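Local atomic coordinates of protein yxeP (Bacillus subtilis, PDB entry 1YSJ), a protein that probably catalyses the deacetylation of N-acetylcysteine to cysteine and acetate with two divalent metal ions per subunit, serving the breakdown of S-(2-succino)cysteine. Residues V194-S202 with P316-L325; F361-G369 with D381-F392. The protein carries 1 engineered substitution. All coordinates share one frame; numbering follows the deposited sequence. Where two conformers were deposited one is given.

Interaction 1: V194-S202 with P316-L325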
loop_
_atom_site.group_PDB
_atom_site.type_symbol
_atom_site.label_atom_id
_atom_site.label_comp_id
_atom_site.label_asym_id
_atom_site.label_seq_id
_atom_site.Cartn_x
_atom_site.Cartn_y
_atom_site.Cartn_z
ATOM N N VAL A 194 23.558 28.918 -19.446
ATOM C CA VAL A 194 22.638 29.998 -19.798
ATOM C C VAL A 194 21.580 29.580 -20.833
ATOM O O VAL A 194 21.921 29.122 -21.926
ATOM C CB VAL A 194 23.434 31.244 -20.320
ATOM C CG1 VAL A 194 22.507 32.290 -20.910
ATOM C CG2 VAL A 194 24.276 31.864 -19.205
ATOM N N LYS A 195 20.303 29.740 -20.477
ATOM C CA LYS A 195 19.196 29.611 -21.440
ATOM C C LYS A 195 17.987 30.473 -21.055
ATOM O O LYS A 195 17.748 30.720 -19.871
ATOM C CB LYS A 195 18.774 28.142 -21.625
ATOM C CG LYS A 195 17.863 27.583 -20.529
ATOM C CD LYS A 195 17.477 26.117 -20.772
ATOM C CE LYS A 195 16.624 25.921 -22.029
ATOM N NZ LYS A 195 15.312 26.625 -21.966
ATOM N N GLU A 196 17.239 30.931 -22.058
ATOM C CA GLU A 196 15.949 31.583 -21.820
ATOM C C GLU A 196 14.848 30.522 -21.680
ATOM O O GLU A 196 15.005 29.390 -22.140
ATOM C CB GLU A 196 15.623 32.631 -22.912
ATOM C CG GLU A 196 15.278 32.080 -24.300
ATOM C CD GLU A 196 15.397 33.122 -25.431
ATOM O OE1 GLU A 196 14.893 34.261 -25.296
ATOM O OE2 GLU A 196 15.985 32.785 -26.481
ATOM N N GLY A 197 13.752 30.887 -21.021
ATOM C CA GLY A 197 12.621 29.985 -20.837
ATOM C C GLY A 197 12.844 28.917 -19.778
ATOM O O GLY A 197 13.624 29.123 -18.838
ATOM N N PRO A 198 12.164 27.761 -19.928
ATOM C CA PRO A 198 12.139 26.676 -18.940
ATOM C C PRO A 198 13.506 26.037 -18.698
ATOM O O PRO A 198 14.151 25.566 -19.642
ATOM C CB PRO A 198 11.184 25.649 -19.566
ATOM C CG PRO A 198 10.417 26.408 -20.603
ATOM C CD PRO A 198 11.358 27.432 -21.116
ATOM N N LEU A 199 13.928 26.025 -17.435
ATOM C CA LEU A 199 15.205 25.433 -17.039
ATOM C C LEU A 199 14.996 24.221 -16.138
ATOM O O LEU A 199 15.662 23.195 -16.296
ATOM C CB LEU A 199 16.085 26.476 -16.333
ATOM C CG LEU A 199 17.468 26.036 -15.833
ATOM C CD1 LEU A 199 18.391 25.706 -16.994
ATOM C CD2 LEU A 199 18.089 27.099 -14.953
HETATM N N MSE A 200 14.079 24.353 -15.185
HETATM C CA MSE A 200 13.808 23.301 -14.210
HETATM C C MSE A 200 12.320 23.027 -14.140
HETATM O O MSE A 200 11.509 23.937 -14.273
HETATM C CB MSE A 200 14.344 23.684 -12.828
HETATM C CG MSE A 200 15.815 24.042 -12.824
HETATM SE SE MSE A 200 16.492 24.377 -11.048
HETATM C CE MSE A 200 16.520 22.520 -10.374
ATOM N N ALA A 201 11.972 21.766 -13.925
ATOM C CA ALA A 201 10.594 21.311 -14.008
ATOM C C ALA A 201 9.702 21.861 -12.898
ATOM O O ALA A 201 10.167 22.174 -11.801
ATOM C CB ALA A 201 10.552 19.786 -14.011
ATOM N N SER A 202 8.415 21.988 -13.208
ATOM C CA SER A 202 7.398 22.208 -12.199
ATOM C C SER A 202 7.236 20.911 -11.415
ATOM O O SER A 202 7.456 19.827 -11.950
ATOM C CB SER A 202 6.075 22.590 -12.857
ATOM O OG SER A 202 5.628 21.567 -13.731
ATOM N N PRO A 316 5.998 25.818 -9.405
ATOM C CA PRO A 316 6.045 26.145 -10.832
ATOM C C PRO A 316 7.434 25.859 -11.410
ATOM O O PRO A 316 8.383 25.604 -10.664
ATOM C CB PRO A 316 5.768 27.653 -10.856
ATOM C CG PRO A 316 6.184 28.135 -9.510
ATOM C CD PRO A 316 5.842 27.027 -8.571
ATOM N N SER A 317 7.545 25.905 -12.729
ATOM C CA SER A 317 8.820 25.719 -13.406
ATOM C C SER A 317 9.716 26.962 -13.308
ATOM O O SER A 317 9.221 28.092 -13.331
ATOM C CB SER A 317 8.563 25.386 -14.870
ATOM O OG SER A 317 9.770 25.088 -15.531
ATOM N N VAL A 318 11.029 26.746 -13.195
ATOM C CA VAL A 318 12.003 27.839 -13.281
ATOM C C VAL A 318 12.033 28.338 -14.728
ATOM O O VAL A 318 12.510 27.638 -15.629
ATOM C CB VAL A 318 13.424 27.432 -12.787
ATOM C CG1 VAL A 318 14.448 28.541 -13.071
ATOM C CG2 VAL A 318 13.409 27.102 -11.300
ATOM N N GLN A 319 11.513 29.547 -14.931
ATOM C CA GLN A 319 11.380 30.150 -16.255
ATOM C C GLN A 319 12.265 31.393 -16.358
ATOM O O GLN A 319 12.050 32.371 -15.641
ATOM C CB GLN A 319 9.913 30.521 -16.509
ATOM C CG GLN A 319 9.598 30.997 -17.923
ATOM C CD GLN A 319 9.190 29.873 -18.853
ATOM O OE1 GLN A 319 8.878 28.767 -18.414
ATOM N NE2 GLN A 319 9.178 30.156 -20.150
ATOM N N ASN A 320 13.251 31.351 -17.251
ATOM C CA ASN A 320 14.187 32.468 -17.430
ATOM C C ASN A 320 13.716 33.510 -18.449
ATOM O O ASN A 320 13.345 33.173 -19.577
ATOM C CB ASN A 320 15.593 31.958 -17.768
ATOM C CG ASN A 320 16.288 31.311 -16.576
ATOM O OD1 ASN A 320 15.984 31.612 -15.425
ATOM N ND2 ASN A 320 17.231 30.419 -16.851
ATOM N N ASP A 321 13.732 34.776 -18.027
ATOM C CA ASP A 321 13.315 35.904 -18.864
ATOM C C ASP A 321 14.396 36.224 -19.892
ATOM O O ASP A 321 15.553 36.451 -19.534
ATOM C CB ASP A 321 13.033 37.137 -17.996
ATOM C CG ASP A 321 12.119 38.148 -18.676
ATOM O OD1 ASP A 321 12.449 38.630 -19.785
ATOM O OD2 ASP A 321 11.066 38.478 -18.087
ATOM N N GLY A 322 14.003 36.247 -21.164
ATOM C CA GLY A 322 14.919 36.521 -22.270
ATOM C C GLY A 322 15.480 37.933 -22.366
ATOM O O GLY A 322 16.401 38.176 -23.146
ATOM N N THR A 323 14.941 38.871 -21.588
ATOM C CA THR A 323 15.467 40.243 -21.584
ATOM C C THR A 323 16.831 40.332 -20.891
ATOM O O THR A 323 17.565 41.303 -21.085
ATOM C CB THR A 323 14.504 41.266 -20.921
ATOM O OG1 THR A 323 14.359 40.965 -19.527
ATOM C CG2 THR A 323 13.136 41.269 -21.600
ATOM N N PHE A 324 17.160 39.314 -20.097
ATOM C CA PHE A 324 18.414 39.283 -19.339
ATOM C C PHE A 324 19.452 38.357 -19.957
ATOM O O PHE A 324 20.586 38.271 -19.470
ATOM C CB PHE A 324 18.153 38.896 -17.882
ATOM C CG PHE A 324 17.134 39.760 -17.214
ATOM C CD1 PHE A 324 15.917 39.226 -16.804
ATOM C CD2 PHE A 324 17.376 41.125 -17.029
ATOM C CE1 PHE A 324 14.960 40.032 -16.201
ATOM C CE2 PHE A 324 16.424 41.943 -16.430
ATOM C CZ PHE A 324 15.211 41.397 -16.016
ATOM N N LEU A 325 19.056 37.683 -21.033
ATOM C CA LEU A 325 19.916 36.726 -21.722
ATOM C C LEU A 325 21.225 37.370 -22.179
ATOM O O LEU A 325 22.307 36.847 -21.907
ATOM C CB LEU A 325 19.167 36.104 -22.906
ATOM C CG LEU A 325 19.808 34.945 -23.670
ATOM C CD1 LEU A 325 19.961 33.722 -22.782
ATOM C CD2 LEU A 325 18.968 34.620 -24.897
HETATM O O HOH W 1 10.969 24.432 -10.462
#
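Gly197 and Asn320 form a hydrogen-bonded antiparallel pair, each backbone N donating to the other's O, and farther along Leu199 N gives to Val318 O at 2.8 Å. Asn320 adds a side-chain bond to this ladder. Its CG stands anti to the carbonyl carbon (chi1 -72°), which turns the amide back toward the turn before Gly197; ND2 donates to Lys195 O at 3.1 Å, with the acceptor close to the amide plane and ND2 lying nearly in line with the Lys195 C=O. The other end of the amide, OD1, accepts from Phe362 N, so the buried group is held at both ends and its flip is fixed. Leu199 CD2 also lies 3.9 Å from Asn320 ND2.

On the face carrying Pro198, Gln319 in one of its two conformers bends back so that its amide lies beside the proline ring, a contact that is therefore tentative. On the opposite face, the one Asn320 occupies, Met200 and Val318 run side by side, pointing the same way, with Met200 CB 3.9 Å from Val318 CG2. Past them, one water donates to both Ala201 O and Pro316 O, bridging the two chains beyond the ladder. At the other end Leu325 forks: CD1 meets Val194 CG1 at 3.5 Å, while CD2 lies against the carboxylate of Glu196.

Strands 197-211 and 306-320 belong to the four-stranded antiparallel sheet, and here the chain passes between the metal-binding catalytic domain and the smaller satellite domain, the two-domain build of M20 peptidases. Helix 351-355 packs on Val318 and Asn320, strand 360-366 on Leu199, and helix 282-302 on Gln319.

Interaction 2: F361-G369 with D381-F392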
loop_
_atom_site.group_PDB
_atom_site.type_symbol
_atom_site.label_atom_id
_atom_site.label_comp_id
_atom_site.label_asym_id
_atom_site.label_seq_id
_atom_site.Cartn_x
_atom_site.Cartn_y
_atom_site.Cartn_z
ATOM N N PHE A 361 16.283 35.569 -13.792
ATOM C CA PHE A 361 17.220 34.710 -14.504
ATOM C C PHE A 361 18.025 33.826 -13.547
ATOM O O PHE A 361 18.635 34.309 -12.593
ATOM C CB PHE A 361 18.156 35.544 -15.383
ATOM C CG PHE A 361 18.569 34.854 -16.648
ATOM C CD1 PHE A 361 17.796 34.972 -17.803
ATOM C CD2 PHE A 361 19.725 34.082 -16.691
ATOM C CE1 PHE A 361 18.169 34.335 -18.982
ATOM C CE2 PHE A 361 20.107 33.436 -17.872
ATOM C CZ PHE A 361 19.327 33.562 -19.015
ATOM N N PHE A 362 18.029 32.528 -13.829
ATOM C CA PHE A 362 18.697 31.537 -13.000
ATOM C C PHE A 362 19.722 30.791 -13.848
ATOM O O PHE A 362 19.388 30.262 -14.910
ATOM C CB PHE A 362 17.648 30.568 -12.449
ATOM C CG PHE A 362 18.128 29.711 -11.309
ATOM C CD1 PHE A 362 18.208 30.225 -10.017
ATOM C CD2 PHE A 362 18.459 28.376 -11.520
ATOM C CE1 PHE A 362 18.632 29.426 -8.953
ATOM C CE2 PHE A 362 18.884 27.564 -10.466
ATOM C CZ PHE A 362 18.968 28.089 -9.183
ATOM N N VAL A 363 20.966 30.746 -13.384
ATOM C CA VAL A 363 22.044 30.125 -14.166
ATOM C C VAL A 363 22.696 28.919 -13.481
ATOM O O VAL A 363 22.659 28.793 -12.252
ATOM C CB VAL A 363 23.149 31.147 -14.551
ATOM C CG1 VAL A 363 22.589 32.231 -15.451
ATOM C CG2 VAL A 363 23.809 31.753 -13.308
ATOM N N TRP A 364 23.289 28.039 -14.291
ATOM C CA TRP A 364 24.156 26.982 -13.777
ATOM C C TRP A 364 25.549 27.549 -13.531
ATOM O O TRP A 364 26.108 28.227 -14.394
ATOM C CB TRP A 364 24.278 25.809 -14.756
ATOM C CG TRP A 364 23.014 25.038 -15.092
ATOM C CD1 TRP A 364 22.683 24.519 -16.315
ATOM C CD2 TRP A 364 21.940 24.672 -14.203
ATOM N NE1 TRP A 364 21.476 23.865 -16.249
ATOM C CE2 TRP A 364 20.995 23.945 -14.969
ATOM C CE3 TRP A 364 21.682 24.890 -12.844
ATOM C CZ2 TRP A 364 19.815 23.432 -14.418
ATOM C CZ3 TRP A 364 20.503 24.385 -12.298
ATOM C CH2 TRP A 364 19.586 23.664 -13.086
HETATM N N MSE A 365 26.107 27.270 -12.357
HETATM C CA MSE A 365 27.492 27.616 -12.067
HETATM C C MSE A 365 28.347 26.348 -12.109
HETATM O O MSE A 365 28.206 25.470 -11.255
HETATM C CB MSE A 365 27.593 28.300 -10.700
HETATM C CG MSE A 365 28.966 28.906 -10.367
HETATM SE SE MSE A 365 29.614 30.253 -11.647
HETATM C CE MSE A 365 28.080 31.522 -11.630
ATOM N N GLY A 366 29.221 26.250 -13.109
ATOM C CA GLY A 366 30.135 25.115 -13.224
ATOM C C GLY A 366 31.011 24.986 -11.992
ATOM O O GLY A 366 31.605 25.968 -11.546
ATOM N N THR A 367 31.078 23.784 -11.426
ATOM C CA THR A 367 31.871 23.559 -10.212
ATOM C C THR A 367 32.768 22.327 -10.275
ATOM O O THR A 367 33.409 21.985 -9.286
ATOM C CB THR A 367 30.994 23.472 -8.933
ATOM O OG1 THR A 367 29.930 22.535 -9.138
ATOM C CG2 THR A 367 30.418 24.842 -8.563
ATOM N N ASN A 368 32.813 21.667 -11.432
ATOM C CA ASN A 368 33.679 20.506 -11.636
ATOM C C ASN A 368 33.608 19.523 -10.457
ATOM O O ASN A 368 34.609 19.263 -9.783
ATOM C CB ASN A 368 35.121 20.969 -11.916
ATOM C CG ASN A 368 36.097 19.812 -12.112
ATOM O OD1 ASN A 368 37.191 19.815 -11.542
ATOM N ND2 ASN A 368 35.709 18.822 -12.917
ATOM N N GLY A 369 32.406 19.003 -10.213
ATOM C CA GLY A 369 32.158 18.059 -9.122
ATOM C C GLY A 369 32.377 16.611 -9.514
ATOM O O GLY A 369 32.790 16.318 -10.639
ATOM N N ASP A 381 34.577 22.216 -6.726
ATOM C CA ASP A 381 35.889 22.858 -6.832
ATOM C C ASP A 381 35.734 24.304 -6.372
ATOM O O ASP A 381 34.957 25.066 -6.952
ATOM C CB ASP A 381 36.390 22.801 -8.278
ATOM C CG ASP A 381 37.894 23.008 -8.402
ATOM O OD1 ASP A 381 38.455 23.899 -7.724
ATOM O OD2 ASP A 381 38.520 22.283 -9.210
ATOM N N GLU A 382 36.475 24.673 -5.329
ATOM C CA GLU A 382 36.324 25.981 -4.681
ATOM C C GLU A 382 36.850 27.156 -5.515
ATOM O O GLU A 382 36.658 28.315 -5.144
ATOM C CB GLU A 382 36.960 25.971 -3.286
ATOM C CG GLU A 382 36.166 25.164 -2.259
ATOM C CD GLU A 382 36.973 24.786 -1.023
ATOM O OE1 GLU A 382 38.200 24.568 -1.142
ATOM O OE2 GLU A 382 36.374 24.690 0.071
ATOM N N GLU A 383 37.494 26.859 -6.642
ATOM C CA GLU A 383 37.904 27.900 -7.587
ATOM C C GLU A 383 36.694 28.625 -8.187
ATOM O O GLU A 383 36.802 29.778 -8.614
ATOM C CB GLU A 383 38.787 27.323 -8.701
ATOM C CG GLU A 383 40.108 26.697 -8.227
ATOM C CD GLU A 383 41.207 27.715 -7.922
ATOM O OE1 GLU A 383 40.902 28.909 -7.695
ATOM O OE2 GLU A 383 42.391 27.308 -7.906
ATOM N N ALA A 384 35.548 27.944 -8.199
ATOM C CA ALA A 384 34.287 28.518 -8.683
ATOM C C ALA A 384 33.780 29.675 -7.814
ATOM O O ALA A 384 32.912 30.440 -8.241
ATOM C CB ALA A 384 33.223 27.437 -8.803
ATOM N N LEU A 385 34.322 29.792 -6.602
ATOM C CA LEU A 385 33.974 30.873 -5.681
ATOM C C LEU A 385 34.384 32.239 -6.218
ATOM O O LEU A 385 33.665 33.220 -6.046
ATOM C CB LEU A 385 34.601 30.638 -4.308
ATOM C CG LEU A 385 33.897 29.644 -3.382
ATOM C CD1 LEU A 385 34.852 29.171 -2.281
ATOM C CD2 LEU A 385 32.629 30.255 -2.785
ATOM N N THR A 386 35.543 32.291 -6.865
ATOM C CA THR A 386 35.975 33.488 -7.579
ATOM C C THR A 386 35.032 33.745 -8.758
ATOM O O THR A 386 34.473 34.838 -8.888
ATOM C CB THR A 386 37.439 33.351 -8.056
ATOM O OG1 THR A 386 38.278 33.107 -6.922
ATOM C CG2 THR A 386 37.917 34.613 -8.773
ATOM N N VAL A 387 34.837 32.720 -9.587
ATOM C CA VAL A 387 33.979 32.810 -10.770
ATOM C C VAL A 387 32.610 33.391 -10.432
ATOM O O VAL A 387 32.195 34.391 -11.020
ATOM C CB VAL A 387 33.795 31.429 -11.469
ATOM C CG1 VAL A 387 32.941 31.571 -12.727
ATOM C CG2 VAL A 387 35.155 30.805 -11.818
ATOM N N ALA A 388 31.930 32.767 -9.474
ATOM C CA ALA A 388 30.548 33.093 -9.155
ATOM C C ALA A 388 30.385 34.466 -8.508
ATOM O O ALA A 388 29.442 35.197 -8.823
ATOM C CB ALA A 388 29.943 32.004 -8.271
ATOM N N SER A 389 31.294 34.815 -7.599
ATOM C CA SER A 389 31.218 36.107 -6.914
ATOM C C SER A 389 31.407 37.251 -7.907
ATOM O O SER A 389 30.649 38.228 -7.890
ATOM C CB SER A 389 32.222 36.194 -5.758
ATOM O OG SER A 389 33.531 35.870 -6.182
ATOM N N GLN A 390 32.397 37.094 -8.786
ATOM C CA GLN A 390 32.692 38.062 -9.843
ATOM C C GLN A 390 31.579 38.143 -10.887
ATOM O O GLN A 390 31.232 39.238 -11.345
ATOM C CB GLN A 390 34.014 37.719 -10.539
ATOM C CG GLN A 390 35.253 37.781 -9.657
ATOM C CD GLN A 390 36.550 37.621 -10.447
ATOM O OE1 GLN A 390 37.613 38.074 -10.014
ATOM N NE2 GLN A 390 36.466 36.986 -11.614
ATOM N N TYR A 391 31.030 36.987 -11.260
ATOM C CA TYR A 391 29.978 36.919 -12.270
ATOM C C TYR A 391 28.740 37.735 -11.898
ATOM O O TYR A 391 28.243 38.521 -12.706
ATOM C CB TYR A 391 29.572 35.466 -12.545
ATOM C CG TYR A 391 28.488 35.338 -13.590
ATOM C CD1 TYR A 391 28.785 35.477 -14.946
ATOM C CD2 TYR A 391 27.161 35.098 -13.221
ATOM C CE1 TYR A 391 27.789 35.371 -15.915
ATOM C CE2 TYR A 391 26.158 34.987 -14.179
ATOM C CZ TYR A 391 26.481 35.125 -15.525
ATOM O OH TYR A 391 25.502 35.017 -16.485
ATOM N N PHE A 392 28.248 37.533 -10.678
ATOM C CA PHE A 392 27.039 38.200 -10.216
ATOM C C PHE A 392 27.265 39.672 -9.895
ATOM O O PHE A 392 26.332 40.474 -9.971
ATOM C CB PHE A 392 26.427 37.451 -9.031
ATOM C CG PHE A 392 25.632 36.246 -9.436
ATOM C CD1 PHE A 392 26.238 34.995 -9.541
ATOM C CD2 PHE A 392 24.281 36.363 -9.741
ATOM C CE1 PHE A 392 25.505 33.881 -9.933
ATOM C CE2 PHE A 392 23.531 35.246 -10.130
ATOM C CZ PHE A 392 24.141 34.010 -10.229
#
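Met365 reaches from strand 361-366 onto helix 384-392 with a folded side chain. CG is anti to the backbone N (chi1 -171°), but the chain then bends at chi2 and again at chi3 (58° and 55°), curling the selenium and methyl over the helix. SE touches Val387 CG1 at 3.7 Å and also Ala388 CB, whose small size admits it; CE carries on to Tyr391 CD2 and to Phe392 CE1, the latter at 3.9 Å. Two residues back, Val363 points CG2 at the same aromatic pair, 3.8 Å from Phe392 CZ, the valine and phenylalanine side chains coming from opposite directions with the methyl oblique to the ring. The hydroxyl of Tyr391 is tied to Ala328 O.

At the end of the strand, Ala384 CB sits 3.5 Å from Gly366 O and packs on Thr367 CG2. Asp381 N donates to Thr367 O at 2.8 Å, while Asp381 OD1 accepts from Glu383 N at 3.3 Å as a capping bond ahead of the helix. An alanine in place of Asp381 would keep the backbone bond to Thr367 but would probably leave Glu383 N without its acceptor, making the turn into the helix less firm.

Strand 360-366 lies between strands 175-184 and 191-194, with helix 384-402 roughly antiparallel to it over one side of the mixed sheet; helices 28-43 and 124-139 pack on Leu385, and Ser130 of the latter also touches Ala388.

How the interactions relate
Strand 360-366 joins the two contacts: Lys195 O and Asp321 O of interaction 1 pack on the ring of Phe361 near its start, while Val363 and Met365 farther along the same strand supply interaction 2. Interaction 1 is partly buried and depends on polar pairing between strands, at the approach of the four-stranded sheet to the metal-binding domain. Interaction 2 is a buried strand-on-helix contact inside that domain, mostly apolar, with polar links confined to the loop end. Both come near the dinickel centre without binding metal: the side chains of Met200 and Met365 are about 6 and 7 Å from that of His182.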